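Local coordinates for SnoaL-like domain-containing protein (PDB 3EN8) that is of unknown function but adopts the NTF2-like fold of SnoaL-like domains, forms a two-chain assembly and binds calcium, at residues 38-43 with 107-112; 6-11 with 75-80; 89-94 with 111-116. All blocks are in the same frame, centred on the assembly; numbering follows the deposited sequence.

Interaction 1: 38-43 with 107-112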
ATOM      1  N   TYR A  38      -8.652   1.406  -8.065  1.00 13.38           N
ATOM      2  CA  TYR A  38      -7.356   1.074  -8.598  1.00 16.40           C
ATOM      3  C   TYR A  38      -6.661   2.365  -9.037  1.00 16.61           C
ATOM      4  O   TYR A  38      -6.835   2.805 -10.189  1.00 16.52           O
ATOM      5  CB  TYR A  38      -7.478   0.145  -9.828  1.00 15.66           C
ATOM      6  CG  TYR A  38      -8.315  -1.105  -9.641  1.00 17.74           C
ATOM      7  CD1 TYR A  38      -8.305  -1.819  -8.438  1.00 17.31           C
ATOM      8  CD2 TYR A  38      -9.079  -1.604 -10.676  1.00 19.29           C
ATOM      9  CE1 TYR A  38      -9.040  -2.966  -8.278  1.00 17.34           C
ATOM     10  CE2 TYR A  38      -9.823  -2.760 -10.526  1.00 21.84           C
ATOM     11  CZ  TYR A  38      -9.806  -3.438  -9.320  1.00 20.59           C
ATOM     12  OH  TYR A  38     -10.534  -4.594  -9.174  1.00 21.43           O
ATOM     13  N   PRO A  39      -5.854   2.971  -8.140  1.00 15.23           N
ATOM     14  CA  PRO A  39      -5.293   4.280  -8.519  1.00 14.89           C
ATOM     15  C   PRO A  39      -4.385   4.197  -9.730  1.00 15.43           C
ATOM     16  O   PRO A  39      -4.207   5.175 -10.433  1.00 13.10           O
ATOM     17  CB  PRO A  39      -4.558   4.716  -7.235  1.00 14.78           C
ATOM     18  CG  PRO A  39      -5.410   4.138  -6.145  1.00 14.58           C
ATOM     19  CD  PRO A  39      -5.779   2.749  -6.686  1.00 15.74           C
ATOM     20  N   GLN A  40      -3.846   3.022 -10.004  1.00 14.31           N
ATOM     21  CA  GLN A  40      -2.872   2.883 -11.103  1.00 13.12           C
ATOM     22  C   GLN A  40      -3.529   3.149 -12.442  1.00 14.10           C
ATOM     23  O   GLN A  40      -2.883   3.554 -13.432  1.00 15.19           O
ATOM     24  CB  GLN A  40      -2.230   1.497 -11.133  1.00 15.33           C
ATOM     25  CG  GLN A  40      -1.226   1.249 -10.031  1.00 17.32           C
ATOM     26  CD  GLN A  40      -0.969  -0.239  -9.843  1.00 21.03           C
ATOM     27  OE1 GLN A  40      -1.616  -0.924  -9.024  1.00 15.86           O
ATOM     28  NE2 GLN A  40      -0.044  -0.750 -10.610  1.00 12.61           N
ATOM     29  N   SER A  41      -4.837   2.898 -12.478  1.00 18.44           N
ATOM     30  CA  SER A  41      -5.639   3.053 -13.706  1.00 19.55           C
ATOM     31  C   SER A  41      -6.730   4.123 -13.622  1.00 19.70           C
ATOM     32  O   SER A  41      -7.344   4.460 -14.623  1.00 19.51           O
ATOM     33  CB  SER A  41      -6.281   1.711 -14.080  1.00 18.81           C
ATOM     34  OG  SER A  41      -7.250   1.385 -13.086  1.00 18.16           O
ATOM     35  N   GLY A  42      -6.950   4.649 -12.430  1.00 17.41           N
ATOM     36  CA  GLY A  42      -7.945   5.689 -12.194  1.00 18.68           C
ATOM     37  C   GLY A  42      -9.352   5.133 -12.113  1.00 20.24           C
ATOM     38  O   GLY A  42     -10.338   5.883 -12.142  1.00 23.37           O
ATOM     39  N   GLU A  43      -9.442   3.813 -11.985  1.00 18.62           N
ATOM     40  CA  GLU A  43     -10.748   3.133 -11.991  1.00 16.51           C
ATOM     41  C   GLU A  43     -11.325   3.061 -10.590  1.00 19.27           C
ATOM     42  O   GLU A  43     -10.605   2.823  -9.606  1.00 16.66           O
ATOM     43  CB  GLU A  43     -10.661   1.721 -12.548  1.00 14.99           C
ATOM     44  CG  GLU A  43     -10.259   1.659 -13.969  1.00 15.50           C
ATOM     45  CD  GLU A  43     -10.053   0.254 -14.414  1.00 15.61           C
ATOM     46  OE1 GLU A  43      -8.974  -0.289 -14.121  1.00 18.42           O
ATOM     47  OE2 GLU A  43     -10.953  -0.308 -15.082  1.00 21.60           O
ATOM     48  N   THR A 107      -8.787   0.228  -1.499  1.00  9.71           N
ATOM     49  CA  THR A 107      -7.881   0.695  -2.556  1.00 11.29           C
ATOM     50  C   THR A 107      -6.818  -0.370  -2.750  1.00 13.61           C
ATOM     51  O   THR A 107      -6.120  -0.762  -1.795  1.00 14.10           O
ATOM     52  CB  THR A 107      -7.186   1.981  -2.128  1.00 12.50           C
ATOM     53  OG1 THR A 107      -8.147   2.887  -1.599  1.00 14.99           O
ATOM     54  CG2 THR A 107      -6.430   2.636  -3.320  1.00 13.30           C
ATOM     55  N   GLN A 108      -6.675  -0.804  -3.984  1.00 14.20           N
ATOM     56  CA  GLN A 108      -5.702  -1.816  -4.321  1.00 12.66           C
ATOM     57  C   GLN A 108      -4.616  -1.327  -5.290  1.00 13.91           C
ATOM     58  O   GLN A 108      -4.868  -0.581  -6.230  1.00 16.08           O
ATOM     59  CB  GLN A 108      -6.391  -3.045  -4.910  1.00 15.08           C
ATOM     60  CG  GLN A 108      -7.120  -3.952  -3.922  1.00 11.88           C
ATOM     61  CD  GLN A 108      -7.868  -5.096  -4.640  1.00 14.01           C
ATOM     62  OE1 GLN A 108      -8.783  -4.859  -5.414  1.00 17.17           O
ATOM     63  NE2 GLN A 108      -7.495  -6.341  -4.338  1.00 17.75           N
ATOM     64  N   TYR A 109      -3.411  -1.792  -5.002  1.00 13.25           N
ATOM     65  CA  TYR A 109      -2.245  -1.634  -5.863  1.00 13.80           C
ATOM     66  C   TYR A 109      -1.624  -3.004  -6.192  1.00 12.93           C
ATOM     67  O   TYR A 109      -1.489  -3.868  -5.335  1.00 12.76           O
ATOM     68  CB  TYR A 109      -1.194  -0.836  -5.127  1.00 15.21           C
ATOM     69  CG  TYR A 109      -1.542   0.620  -4.942  1.00 13.93           C
ATOM     70  CD1 TYR A 109      -2.277   1.040  -3.876  1.00 14.68           C
ATOM     71  CD2 TYR A 109      -1.156   1.571  -5.896  1.00 13.99           C
ATOM     72  CE1 TYR A 109      -2.601   2.387  -3.699  1.00 14.10           C
ATOM     73  CE2 TYR A 109      -1.441   2.915  -5.716  1.00 13.79           C
ATOM     74  CZ  TYR A 109      -2.164   3.311  -4.641  1.00 18.44           C
ATOM     75  OH  TYR A 109      -2.458   4.623  -4.509  1.00 15.40           O
ATOM     76  N   PHE A 110      -1.169  -3.112  -7.409  1.00 13.61           N
ATOM     77  CA  PHE A 110      -0.629  -4.349  -7.964  1.00 15.61           C
ATOM     78  C   PHE A 110       0.717  -4.042  -8.554  1.00 17.74           C
ATOM     79  O   PHE A 110       0.813  -3.330  -9.543  1.00 18.89           O
ATOM     80  CB  PHE A 110      -1.562  -4.903  -9.046  1.00 19.08           C
ATOM     81  CG  PHE A 110      -2.999  -5.048  -8.601  1.00 16.80           C
ATOM     82  CD1 PHE A 110      -3.422  -6.210  -7.978  1.00 18.05           C
ATOM     83  CD2 PHE A 110      -3.926  -4.020  -8.815  1.00 18.66           C
ATOM     84  CE1 PHE A 110      -4.746  -6.358  -7.578  1.00 21.43           C
ATOM     85  CE2 PHE A 110      -5.265  -4.169  -8.392  1.00 20.58           C
ATOM     86  CZ  PHE A 110      -5.651  -5.328  -7.785  1.00 20.07           C
ATOM     87  N   SER A 111       1.756  -4.518  -7.883  1.00 14.93           N
ATOM     88  CA  SER A 111       3.121  -4.149  -8.223  1.00 18.14           C
ATOM     89  C   SER A 111       3.945  -5.359  -8.670  1.00 18.09           C
ATOM     90  O   SER A 111       3.679  -6.505  -8.290  1.00 16.25           O
ATOM     91  CB  SER A 111       3.771  -3.381  -7.054  1.00 18.96           C
ATOM     92  OG  SER A 111       4.204  -4.230  -6.041  1.00 22.22           O
ATOM     93  N   ASP A 112       4.930  -5.077  -9.514  1.00 16.45           N
ATOM     94  CA  ASP A 112       5.850  -6.107  -9.998  1.00 17.65           C
ATOM     95  C   ASP A 112       7.044  -6.311  -9.064  1.00 15.81           C
ATOM     96  O   ASP A 112       7.476  -5.366  -8.383  1.00 17.64           O
ATOM     97  CB  ASP A 112       6.396  -5.743 -11.378  1.00 19.49           C
ATOM     98  CG  ASP A 112       5.335  -5.760 -12.438  1.00 30.26           C
ATOM     99  OD1 ASP A 112       4.717  -6.815 -12.649  1.00 28.45           O
ATOM    100  OD2 ASP A 112       5.134  -4.712 -13.069  1.00 41.47           O
TER
HETATM  101  O   HOH W   1      -9.758  -6.291  -7.419  1.00 17.82           O
HETATM  102  O   HOH W   2      -4.143   0.461  -8.630  1.00 12.79           O

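Interaction 2: 6-11 with 75-80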
ATOM      1  N   LYS A   6     -11.706  -8.898  15.836  1.00 13.00           N
ATOM      2  CA  LYS A   6     -12.904  -9.290  15.046  1.00 15.63           C
ATOM      3  C   LYS A   6     -12.790  -8.896  13.571  1.00 15.20           C
ATOM      4  O   LYS A   6     -13.131  -9.687  12.670  1.00 16.36           O
ATOM      5  CB  LYS A   6     -14.193  -8.779  15.681  1.00 16.74           C
ATOM      6  CG  LYS A   6     -14.636  -9.700  16.843  1.00 19.55           C
ATOM      7  CD  LYS A   6     -15.737  -9.080  17.697  1.00 23.80           C
ATOM      8  CE  LYS A   6     -15.926  -9.835  19.053  1.00 25.17           C
ATOM      9  NZ  LYS A   6     -16.860  -9.114  19.963  1.00 27.19           N
ATOM     10  N   ILE A   7     -12.262  -7.699  13.316  1.00 16.08           N
ATOM     11  CA  ILE A   7     -11.967  -7.295  11.939  1.00 13.58           C
ATOM     12  C   ILE A   7     -10.901  -8.231  11.363  1.00 14.37           C
ATOM     13  O   ILE A   7     -11.029  -8.769  10.252  1.00 16.59           O
ATOM     14  CB  ILE A   7     -11.605  -5.765  11.795  1.00 13.66           C
ATOM     15  CG1 ILE A   7     -12.851  -4.939  12.054  1.00 15.18           C
ATOM     16  CG2 ILE A   7     -11.022  -5.461  10.422  1.00 14.85           C
ATOM     17  CD1 ILE A   7     -12.615  -3.395  12.119  1.00 16.14           C
ATOM     18  N   ARG A   8      -9.848  -8.460  12.134  1.00 13.84           N
ATOM     19  CA  ARG A   8      -8.759  -9.317  11.654  1.00 16.00           C
ATOM     20  C   ARG A   8      -9.262 -10.734  11.322  1.00 17.40           C
ATOM     21  O   ARG A   8      -8.895 -11.304  10.311  1.00 16.66           O
ATOM     22  CB  ARG A   8      -7.579  -9.329  12.647  1.00 18.34           C
ATOM     23  CG  ARG A   8      -6.337 -10.092  12.144  1.00 22.59           C
ATOM     24  CD  ARG A   8      -5.145  -9.998  13.140  1.00 25.09           C
ATOM     25  NE  ARG A   8      -4.596  -8.644  13.285  1.00 27.12           N
ATOM     26  CZ  ARG A   8      -3.599  -8.160  12.544  1.00 26.82           C
ATOM     27  NH1 ARG A   8      -3.022  -8.916  11.637  1.00 24.65           N
ATOM     28  NH2 ARG A   8      -3.154  -6.938  12.735  1.00 33.61           N
ATOM     29  N   GLU A   9     -10.134 -11.275  12.159  1.00 17.23           N
ATOM     30  CA  GLU A   9     -10.799 -12.562  11.871  1.00 16.40           C
ATOM     31  C   GLU A   9     -11.526 -12.546  10.525  1.00 16.72           C
ATOM     32  O   GLU A   9     -11.383 -13.467   9.700  1.00 12.47           O
ATOM     33  CB  GLU A   9     -11.790 -12.927  12.981  1.00 14.83           C
ATOM     34  CG  GLU A   9     -12.441 -14.312  12.818  1.00 14.90           C
ATOM     35  CD  GLU A   9     -13.453 -14.608  13.907  1.00 16.60           C
ATOM     36  OE1 GLU A   9     -14.144 -13.671  14.333  1.00 18.20           O
ATOM     37  OE2 GLU A   9     -13.554 -15.777  14.347  1.00 19.39           O
ATOM     38  N   ALA A  10     -12.256 -11.450  10.290  1.00 16.69           N
ATOM     39  CA  ALA A  10     -13.028 -11.253   9.050  1.00 15.18           C
ATOM     40  C   ALA A  10     -12.070 -11.177   7.864  1.00 15.38           C
ATOM     41  O   ALA A  10     -12.325 -11.726   6.773  1.00 14.06           O
ATOM     42  CB  ALA A  10     -13.875  -9.959   9.147  1.00 16.08           C
ATOM     43  N   LEU A  11     -10.957 -10.485   8.083  1.00 17.43           N
ATOM     44  CA  LEU A  11      -9.936 -10.334   7.027  1.00 17.64           C
ATOM     45  C   LEU A  11      -9.254 -11.637   6.660  1.00 16.00           C
ATOM     46  O   LEU A  11      -9.043 -11.928   5.478  1.00 19.75           O
ATOM     47  CB  LEU A  11      -8.875  -9.338   7.392  1.00 18.86           C
ATOM     48  CG  LEU A  11      -9.248  -7.894   7.234  1.00 21.57           C
ATOM     49  CD1 LEU A  11      -8.151  -7.019   7.889  1.00 19.31           C
ATOM     50  CD2 LEU A  11      -9.441  -7.588   5.725  1.00 16.84           C
ATOM     51  N   ASN A  75     -10.294   1.375  12.326  1.00 13.71           N
ATOM     52  CA  ASN A  75     -11.066   1.043  11.136  1.00 14.33           C
ATOM     53  C   ASN A  75     -10.176   1.062   9.889  1.00 15.96           C
ATOM     54  O   ASN A  75     -10.665   0.867   8.796  1.00 17.81           O
ATOM     55  CB  ASN A  75     -12.254   1.976  10.943  1.00 15.16           C
ATOM     56  CG  ASN A  75     -13.445   1.597  11.797  1.00 16.41           C
ATOM     57  OD1 ASN A  75     -13.710   0.413  12.028  1.00 20.11           O
ATOM     58  ND2 ASN A  75     -14.185   2.606  12.255  1.00 22.61           N
ATOM     59  N   LEU A  76      -8.867   1.211  10.095  1.00 13.96           N
ATOM     60  CA  LEU A  76      -7.905   1.224   8.976  1.00 13.26           C
ATOM     61  C   LEU A  76      -7.085  -0.048   8.927  1.00 14.38           C
ATOM     62  O   LEU A  76      -6.356  -0.364   9.880  1.00 13.80           O
ATOM     63  CB  LEU A  76      -6.976   2.431   9.086  1.00 16.18           C
ATOM     64  CG  LEU A  76      -5.957   2.646   7.952  1.00 16.36           C
ATOM     65  CD1 LEU A  76      -6.702   2.854   6.604  1.00 15.16           C
ATOM     66  CD2 LEU A  76      -5.087   3.854   8.271  1.00 15.80           C
ATOM     67  N   TRP A  77      -7.144  -0.707   7.771  1.00 14.27           N
ATOM     68  CA  TRP A  77      -6.531  -2.017   7.588  1.00 13.58           C
ATOM     69  C   TRP A  77      -5.736  -2.073   6.285  1.00 14.21           C
ATOM     70  O   TRP A  77      -6.114  -1.521   5.260  1.00 14.91           O
ATOM     71  CB  TRP A  77      -7.598  -3.111   7.675  1.00 12.70           C
ATOM     72  CG  TRP A  77      -8.090  -3.151   9.110  1.00 13.22           C
ATOM     73  CD1 TRP A  77      -8.981  -2.308   9.685  1.00 10.19           C
ATOM     74  CD2 TRP A  77      -7.597  -3.992  10.148  1.00 12.11           C
ATOM     75  NE1 TRP A  77      -9.084  -2.566  11.042  1.00 12.48           N
ATOM     76  CE2 TRP A  77      -8.223  -3.591  11.345  1.00 12.39           C
ATOM     77  CE3 TRP A  77      -6.667  -5.046  10.191  1.00 13.84           C
ATOM     78  CZ2 TRP A  77      -7.980  -4.234  12.542  1.00 14.15           C
ATOM     79  CZ3 TRP A  77      -6.414  -5.638  11.363  1.00 17.03           C
ATOM     80  CH2 TRP A  77      -7.065  -5.231  12.543  1.00 18.35           C
ATOM     81  N   ILE A  78      -4.599  -2.731   6.371  0.50 12.89           N
ATOM     82  CA  ILE A  78      -3.774  -2.912   5.192  0.50 13.67           C
ATOM     83  C   ILE A  78      -3.131  -4.282   5.105  0.50 13.87           C
ATOM     84  O   ILE A  78      -2.432  -4.752   5.999  0.50 14.40           O
ATOM     85  CB  ILE A  78      -2.749  -1.774   5.020  0.50 14.31           C
ATOM     86  CG1 ILE A  78      -2.082  -1.915   3.652  0.50 12.93           C
ATOM     87  CG2 ILE A  78      -1.727  -1.705   6.178  0.50 12.19           C
ATOM     88  CD1 ILE A  78      -1.203  -0.725   3.303  0.50 16.99           C
ATOM     89  N   THR A  79      -3.413  -4.900   3.981  1.00 13.25           N
ATOM     90  CA  THR A  79      -2.983  -6.266   3.706  1.00 12.64           C
ATOM     91  C   THR A  79      -2.002  -6.216   2.554  1.00 12.59           C
ATOM     92  O   THR A  79      -2.268  -5.643   1.491  1.00 14.77           O
ATOM     93  CB  THR A  79      -4.159  -7.238   3.378  1.00 12.06           C
ATOM     94  OG1 THR A  79      -5.100  -7.281   4.441  1.00 12.66           O
ATOM     95  CG2 THR A  79      -3.609  -8.658   3.081  1.00 10.32           C
ATOM     96  N   GLU A  80      -0.855  -6.819   2.819  1.00 12.36           N
ATOM     97  CA  GLU A  80       0.177  -7.046   1.839  1.00 13.26           C
ATOM     98  C   GLU A  80       0.140  -8.507   1.483  1.00 14.16           C
ATOM     99  O   GLU A  80       0.168  -9.378   2.354  1.00 13.65           O
ATOM    100  CB  GLU A  80       1.562  -6.690   2.409  1.00 12.86           C
ATOM    101  CG  GLU A  80       1.788  -5.198   2.772  1.00 11.77           C
ATOM    102  CD  GLU A  80       3.042  -5.039   3.552  1.00 14.52           C
ATOM    103  OE1 GLU A  80       4.107  -5.274   2.947  1.00 15.50           O
ATOM    104  OE2 GLU A  80       2.954  -4.703   4.765  1.00 16.78           O
TER

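Interaction 3: 89-94 with 111-116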
ATOM      1  N   PRO A  89       3.854 -13.205 -10.663  1.00 16.08           N
ATOM      2  CA  PRO A  89       3.261 -12.738  -9.423  1.00 17.43           C
ATOM      3  C   PRO A  89       3.138 -11.232  -9.367  1.00 16.51           C
ATOM      4  O   PRO A  89       3.851 -10.459 -10.061  1.00 13.38           O
ATOM      5  CB  PRO A  89       4.255 -13.237  -8.383  1.00 18.87           C
ATOM      6  CG  PRO A  89       5.575 -12.975  -9.102  1.00 21.22           C
ATOM      7  CD  PRO A  89       5.293 -13.496 -10.495  1.00 20.63           C
ATOM      8  N   ALA A  90       2.189 -10.828  -8.559  1.00 15.50           N
ATOM      9  CA  ALA A  90       2.010  -9.425  -8.228  1.00 16.65           C
ATOM     10  C   ALA A  90       2.057  -9.247  -6.728  1.00 16.27           C
ATOM     11  O   ALA A  90       1.357  -9.922  -5.979  1.00 15.73           O
ATOM     12  CB  ALA A  90       0.716  -8.920  -8.776  1.00 15.70           C
ATOM     13  N   TYR A  91       2.940  -8.346  -6.324  1.00 13.65           N
ATOM     14  CA  TYR A  91       2.992  -7.838  -4.946  1.00 16.90           C
ATOM     15  C   TYR A  91       1.872  -6.829  -4.811  1.00 14.33           C
ATOM     16  O   TYR A  91       1.903  -5.726  -5.406  1.00 18.33           O
ATOM     17  CB  TYR A  91       4.359  -7.188  -4.647  1.00 16.50           C
ATOM     18  CG  TYR A  91       5.473  -8.160  -4.436  1.00 23.44           C
ATOM     19  CD1 TYR A  91       5.739  -8.682  -3.180  1.00 25.25           C
ATOM     20  CD2 TYR A  91       6.275  -8.571  -5.512  1.00 27.15           C
ATOM     21  CE1 TYR A  91       6.775  -9.601  -2.984  1.00 26.33           C
ATOM     22  CE2 TYR A  91       7.316  -9.481  -5.326  1.00 25.16           C
ATOM     23  CZ  TYR A  91       7.560 -10.000  -4.063  1.00 25.90           C
ATOM     24  OH  TYR A  91       8.581 -10.907  -3.858  1.00 23.81           O
ATOM     25  N   THR A  92       0.886  -7.222  -4.008  1.00 15.70           N
ATOM     26  CA  THR A  92      -0.385  -6.531  -3.911  1.00 12.88           C
ATOM     27  C   THR A  92      -0.563  -5.911  -2.522  1.00 12.37           C
ATOM     28  O   THR A  92      -0.054  -6.375  -1.502  1.00 12.95           O
ATOM     29  CB  THR A  92      -1.556  -7.482  -4.310  1.00 12.98           C
ATOM     30  OG1 THR A  92      -1.258  -8.113  -5.568  1.00 15.21           O
ATOM     31  CG2 THR A  92      -2.870  -6.692  -4.455  1.00 15.33           C
ATOM     32  N   VAL A  93      -1.216  -4.786  -2.548  1.00 14.03           N
ATOM     33  CA  VAL A  93      -1.596  -4.040  -1.331  1.00 14.22           C
ATOM     34  C   VAL A  93      -3.059  -3.721  -1.397  1.00 13.42           C
ATOM     35  O   VAL A  93      -3.549  -3.178  -2.365  1.00 13.10           O
ATOM     36  CB  VAL A  93      -0.787  -2.728  -1.163  1.00 15.70           C
ATOM     37  CG1 VAL A  93      -1.325  -1.916   0.050  1.00 14.59           C
ATOM     38  CG2 VAL A  93       0.708  -3.012  -0.979  1.00 17.86           C
ATOM     39  N   SER A  94      -3.773  -4.099  -0.348  1.00 13.91           N
ATOM     40  CA  SER A  94      -5.144  -3.731  -0.224  1.00 11.17           C
ATOM     41  C   SER A  94      -5.325  -2.897   1.064  1.00  9.83           C
ATOM     42  O   SER A  94      -5.120  -3.420   2.186  1.00 13.53           O
ATOM     43  CB  SER A  94      -6.037  -4.989  -0.147  1.00 12.48           C
ATOM     44  OG  SER A  94      -7.354  -4.732   0.325  1.00 17.43           O
ATOM     45  N   SER A 111       1.756  -4.518  -7.883  1.00 14.93           N
ATOM     46  CA  SER A 111       3.121  -4.149  -8.223  1.00 18.14           C
ATOM     47  C   SER A 111       3.945  -5.359  -8.670  1.00 18.09           C
ATOM     48  O   SER A 111       3.679  -6.505  -8.290  1.00 16.25           O
ATOM     49  CB  SER A 111       3.771  -3.381  -7.054  1.00 18.96           C
ATOM     50  OG  SER A 111       4.204  -4.230  -6.041  1.00 22.22           O
ATOM     51  N   ASP A 112       4.930  -5.077  -9.514  1.00 16.45           N
ATOM     52  CA  ASP A 112       5.850  -6.107  -9.998  1.00 17.65           C
ATOM     53  C   ASP A 112       7.044  -6.311  -9.064  1.00 15.81           C
ATOM     54  O   ASP A 112       7.476  -5.366  -8.383  1.00 17.64           O
ATOM     55  CB  ASP A 112       6.396  -5.743 -11.378  1.00 19.49           C
ATOM     56  CG  ASP A 112       5.335  -5.760 -12.438  1.00 30.26           C
ATOM     57  OD1 ASP A 112       4.717  -6.815 -12.649  1.00 28.45           O
ATOM     58  OD2 ASP A 112       5.134  -4.712 -13.069  1.00 41.47           O
ATOM     59  N   PRO A 113       7.595  -7.536  -9.031  1.00 15.30           N
ATOM     60  CA  PRO A 113       8.912  -7.719  -8.441  1.00 15.12           C
ATOM     61  C   PRO A 113       9.908  -6.852  -9.166  1.00 17.80           C
ATOM     62  O   PRO A 113       9.726  -6.556 -10.363  1.00 14.38           O
ATOM     63  CB  PRO A 113       9.239  -9.198  -8.741  1.00 18.13           C
ATOM     64  CG  PRO A 113       7.982  -9.804  -9.128  1.00 21.47           C
ATOM     65  CD  PRO A 113       7.193  -8.737  -9.783  1.00 18.29           C
ATOM     66  N   PHE A 114      10.957  -6.478  -8.451  1.00 18.56           N
ATOM     67  CA  PHE A 114      12.170  -5.948  -9.077  1.00 16.90           C
ATOM     68  C   PHE A 114      13.407  -6.482  -8.393  1.00 17.46           C
ATOM     69  O   PHE A 114      13.373  -6.893  -7.244  1.00 15.73           O
ATOM     70  CB  PHE A 114      12.178  -4.410  -9.195  1.00 15.47           C
ATOM     71  CG  PHE A 114      12.248  -3.671  -7.884  1.00 19.31           C
ATOM     72  CD1 PHE A 114      13.468  -3.453  -7.267  1.00 14.76           C
ATOM     73  CD2 PHE A 114      11.108  -3.152  -7.297  1.00 20.40           C
ATOM     74  CE1 PHE A 114      13.543  -2.771  -6.089  1.00 20.59           C
ATOM     75  CE2 PHE A 114      11.189  -2.456  -6.107  1.00 19.55           C
ATOM     76  CZ  PHE A 114      12.406  -2.288  -5.497  1.00 18.52           C
ATOM     77  N   GLU A 115      14.483  -6.534  -9.161  1.00 18.50           N
ATOM     78  CA  GLU A 115      15.752  -7.073  -8.656  1.00 22.36           C
ATOM     79  C   GLU A 115      16.442  -6.085  -7.727  1.00 21.85           C
ATOM     80  O   GLU A 115      16.553  -4.900  -8.030  1.00 23.24           O
ATOM     81  CB  GLU A 115      16.673  -7.460  -9.811  1.00 26.50           C
ATOM     82  CG  GLU A 115      16.124  -8.617 -10.613  1.00 32.47           C
ATOM     83  CD  GLU A 115      16.087  -9.908  -9.813  1.00 41.81           C
ATOM     84  OE1 GLU A 115      16.917 -10.057  -8.884  1.00 46.20           O
ATOM     85  OE2 GLU A 115      15.239 -10.779 -10.121  1.00 45.22           O
ATOM     86  N   ALA A 116      16.903  -6.591  -6.588  1.00 22.22           N
ATOM     87  CA  ALA A 116      17.653  -5.757  -5.642  1.00 21.83           C
ATOM     88  C   ALA A 116      18.903  -5.260  -6.339  1.00 21.37           C
ATOM     89  O   ALA A 116      19.707  -6.078  -6.806  1.00 19.92           O
ATOM     90  CB  ALA A 116      18.000  -6.529  -4.381  1.00 20.11           C
TER

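Interaction 1: 38-43 with 107-112
Pro39 packs against both the methyl of Thr107 and the ring of Tyr109. Its CG lies 3.4 Å from Thr107 CG2, tighter than normal carbon packing. Pro39 CG and CB touch Tyr109 at its hydroxyl end, CG 3.7 Å from Tyr109 CZ, while CD stands higher over the face. The extended Gln40 side chain grips both polar atoms of one residue: Phe110 N donates to Gln40 OE1 (2.8 Å, 167° at the hydrogen), and Gln40 NE2 donates to Phe110 O (2.9 Å). A water fills in between Gln40 N, Gln40 OE1 and Gln108 O; NE2 also bonds Asp112 O of the second subunit.

The other side is looser. The edge of the partly exposed Phe110 ring meets the face of Tyr38, offset, with planes 72° apart. A water joins Tyr38 OH to Gln108 OE1, which Arg55 NH2 also bonds, while Tyr81 OH bonds Gln108 NE2. A tetraethylene glycol, probably from the crystallisation liquor, lies about 4 Å from the Phe110 side chain.

Segment 38-43, with a G1 beta bulge at Gly42 and Glu43, joins strands 34-38 and 43-46. Strand 102-111 runs between 34-38 and 88-99, and Glu43 extends the sheet into the second subunit.

Interaction 2: 6-11 with 75-80
Ile7 and Trp77 meet because each first torsion sends its working group across the gap between helix and strand. In Ile7, CG1 sits beside the backbone N, which leaves CG2 anti to that nitrogen and directed at the indole. Trp77 likewise has CG anti to its own carbonyl carbon, and chi2 of 79° turns one flat face of the ring system to receive the methyl. Ile7 CG2 consequently stands almost straight above the five-membered ring, 3.5 Å from its centroid and 13° off the normal, a well-formed CH-pi contact.

Leu11, one helical turn further on, approaches the same indole obliquely, its CD1 3.4 Å from Trp77 CE3. At the far end of the ring system Arg8 bends at its third torsion so that the guanidinium comes to the six-membered ring edge, with Arg8 CZ near the ring plane and 4.0 Å from Trp77 CZ3. The two planes are steeply inclined, and it is the ring edge that faces the guanidinium plane. Arg8 NH1 is anchored on Ile70 O, which holds the group at this end. The indole nitrogen is satisfied too, by a bond from Trp77 NE1 to Gly74 O. At the margin, Ile7 CD1 approaches Asn75 OD1 at 4.0 Å.

Helix 3-20 lying against a strongly curved sheet is the hallmark of the NTF2-like fold, and Trp77 is the main bridge between them here. The axes of helix 6-11 and strand 76-80 run 10.6 Å apart at an angle of 34°. Strand 76-85 is flanked by strands 64-73 and 88-99. From the former, Ile70 packs on Leu11 and Trp77; from the latter, Phe98 meets Ile7 and the Trp77 ring, and Met96 touches Leu11.

Interaction 3: 89-94 with 111-116
Tyr91 and Ser111 exchange backbone bonds in both directions: Tyr91 N donates to Ser111 O, and Ser111 N donates to Tyr91 O, each at 2.8 Å. The serine adds a third bond of the same length, from Ser111 OG to Tyr91 O. With chi1 at 79°, its hydroxyl lies between the backbone N and the carbonyl carbon, folded back over its own main chain, and from there it reaches the tyrosine carbonyl. The amide and the hydroxyl approach Tyr91 O from opposite faces of its plane, so this oxygen is gripped by two donors from a single residue. A CA-H...O contact from Ala90 CA to Ser111 O (3.4 Å) supplements the backbone bonds.

Tyr91 and Ser111 form an antiparallel hydrogen-bonded pair at the end of the pairing between strands 88-99 and 102-111, consecutive strands of the curved NTF2-like sheet. Beyond Ser111 the chain parts from strand 88-99, and proline contacts replace the backbone pairing with it. Pro113 CG meets the edge of the Tyr91 ring near its plane, 3.9 Å from CE2. The pyrrolidine rings of Pro89 and Pro113 cross at about a right angle, their CG atoms 4.0 Å apart.

Further out, Ala90 and Thr92 bond through their backbones to Ile83 and Tyr81 of strand 76-85, along the other edge of strand 88-99. The departing segment is tied to the second subunit: Phe114 makes backbone hydrogen bonds to it, and Ser111 packs on its Gln40. The bound tetraethylene glycol, a probable crystallisation additive, lies about 3 Å from the Asp112 side chain.

How the interactions relate
All three interactions converge on one curved sheet. Interactions 1 and 3 share Ser111 and Asp112 and have centres 12 Å apart; a probable hydrogen bond from Val93 N to Tyr109 O (2.9 Å) joins them. Interactions 2 and 3 touch through adjoining strands, where Ser94 N and Thr79 O form a probable hydrogen bond of 2.8 Å, although their centres lie 20 Å apart. Interactions 1 and 2 do not touch: their centres are 19 Å apart, their nearest atoms about 7 Å, and they sit on opposite sides of the chain centre. Across the dimer, interactions 1 and 3 are also tied reciprocally. The calcium site at Asp32 and Asp33 lies away from all three.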